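PDB 5CU1: DMSP lyase from Ruegeria pomeroyi, which belongs to the cupin superfamily and carries an iron(III) ion held by protein side chains. Local coordinates for residues 68-71 / 76-79. Residues are numbered along the deposited sequence; the frame is centred on the assembly and turned at random.
Sequences LTTT and IRDA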
loop_
_atom_site.group_PDB
_atom_site.type_symbol
_atom_site.label_atom_id
_atom_site.label_comp_id
_atom_site.label_asym_id
_atom_site.label_seq_id
_atom_site.Cartn_x
_atom_site.Cartn_y
_atom_site.Cartn_z
ATOM N N LEU A 68 14.090 0.718 -6.376
ATOM C CA LEU A 68 13.302 1.292 -5.271
ATOM C C LEU A 68 14.177 2.193 -4.287
ATOM O O LEU A 68 14.360 1.912 -3.238
ATOM C CB LEU A 68 12.579 0.195 -4.532
ATOM C CG LEU A 68 11.410 -0.517 -4.972
ATOM C CD1 LEU A 68 11.208 -1.717 -4.218
ATOM C CD2 LEU A 68 10.235 0.286 -5.157
ATOM N N THR A 69 14.748 3.193 -4.877
ATOM C CA THR A 69 15.333 4.497 -4.494
ATOM C C THR A 69 14.679 5.376 -3.454
ATOM O O THR A 69 13.608 5.643 -3.567
ATOM C CB THR A 69 15.660 5.201 -5.835
ATOM O OG1 THR A 69 16.852 4.726 -6.388
ATOM C CG2 THR A 69 15.817 6.453 -5.812
ATOM N N THR A 70 15.377 5.744 -2.479
ATOM C CA THR A 70 14.895 6.654 -1.487
ATOM C C THR A 70 15.834 7.828 -1.004
ATOM O O THR A 70 16.987 7.864 -1.203
ATOM C CB THR A 70 14.519 6.061 -0.085
ATOM O OG1 THR A 70 15.063 4.853 0.203
ATOM C CG2 THR A 70 13.297 6.062 0.166
ATOM N N THR A 71 15.232 8.686 -0.200
ATOM C CA THR A 71 15.827 9.725 0.606
ATOM C C THR A 71 15.958 9.309 2.014
ATOM O O THR A 71 16.905 8.912 2.399
ATOM C CB THR A 71 14.985 10.904 0.403
ATOM O OG1 THR A 71 13.674 10.545 0.519
ATOM C CG2 THR A 71 15.163 11.312 -0.916
ATOM N N ILE A 76 12.120 1.260 6.501
ATOM C CA ILE A 76 10.776 0.823 6.403
ATOM C C ILE A 76 10.521 0.119 5.194
ATOM O O ILE A 76 9.950 -0.773 5.254
ATOM C CB ILE A 76 9.730 1.904 6.855
ATOM C CG1 ILE A 76 8.398 1.303 7.048
ATOM C CG2 ILE A 76 9.658 3.016 5.924
ATOM C CD1 ILE A 76 7.315 2.167 7.436
ATOM N N ARG A 77 11.017 0.614 4.146
ATOM C CA ARG A 77 11.157 -0.041 2.976
ATOM C C ARG A 77 11.742 -1.450 3.070
ATOM O O ARG A 77 11.198 -2.247 2.591
ATOM C CB ARG A 77 11.852 0.792 2.060
ATOM C CG ARG A 77 12.038 0.252 0.688
ATOM C CD ARG A 77 13.389 -0.155 0.444
ATOM N NE ARG A 77 14.268 0.745 -0.119
ATOM C CZ ARG A 77 15.570 0.794 -0.104
ATOM N NH1 ARG A 77 16.440 0.237 0.461
ATOM N NH2 ARG A 77 16.018 1.594 -0.716
ATOM N N ASP A 78 12.885 -1.619 3.662
ATOM C CA ASP A 78 13.579 -2.837 3.922
ATOM C C ASP A 78 12.821 -3.780 4.781
ATOM O O ASP A 78 12.671 -4.830 4.492
ATOM C CB ASP A 78 15.034 -2.652 4.291
ATOM C CG ASP A 78 15.852 -1.870 3.254
ATOM O OD1 ASP A 78 15.695 -1.834 2.192
ATOM O OD2 ASP A 78 16.759 -1.272 3.456
ATOM N N ALA A 79 12.222 -3.225 5.753
ATOM C CA ALA A 79 11.263 -3.830 6.541
ATOM C C ALA A 79 9.998 -4.320 5.906
ATOM O O ALA A 79 9.779 -5.330 6.026
ATOM C CB ALA A 79 11.118 -3.092 7.765
#
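Leu68 and Thr70 meet a single side chain of the following helix, that of Arg77, and the pair of segments illustrates how an arginine can tie a loop back to the helix it leads into. The loop 68-71 runs from helix 57-64 to helix 74-83 and is also held by a backbone hydrogen bond between Thr69 and Gly152. Ile76, first along the helical segment, takes no part in the contact and packs on Glu25 and Leu29 of helix 17-32. Arg77 does the reaching. Its CG lies anti to the backbone N (chi1 -177°), and the chain then bends at chi2 and chi3, which brings the guanidinium up to the loop backbone. There two nitrogens share one acceptor: NH2 of Arg77 gives a weak bond to Leu68 O at 3.0 Å, and NE of Arg77 a second, also weak, at 3.3 Å. Both are markedly bent, the N-H...O angles being 130° and 121°, and the carbonyl oxygen meets the guanidinium obliquely. Thr70 OG1 also approaches obliquely, 3.5 Å from Arg77 NH2, a near contact and not a bond. Met190 of strand 189-196 is touched by both Arg77 and the buried Leu68, which rests on Ala151 and Pro188 as well. Asp78 holds the other end of the group. Arg77 NH1 donates to Asp78 OD1 at 2.8 Å in an almost straight bond, in the guanidinium plane and on the syn side of the carboxylate, making a salt bridge between helix neighbours. Ala79 touches Leu22 of helix 17-32. The chemistry is therefore uneven: the short salt bridge within the helix would hold the guanidinium in its rotation, consistent with Asp78 orienting the group whose two bent bonds the loop carbonyl receives, and its negative charge probably offsets that of the arginine.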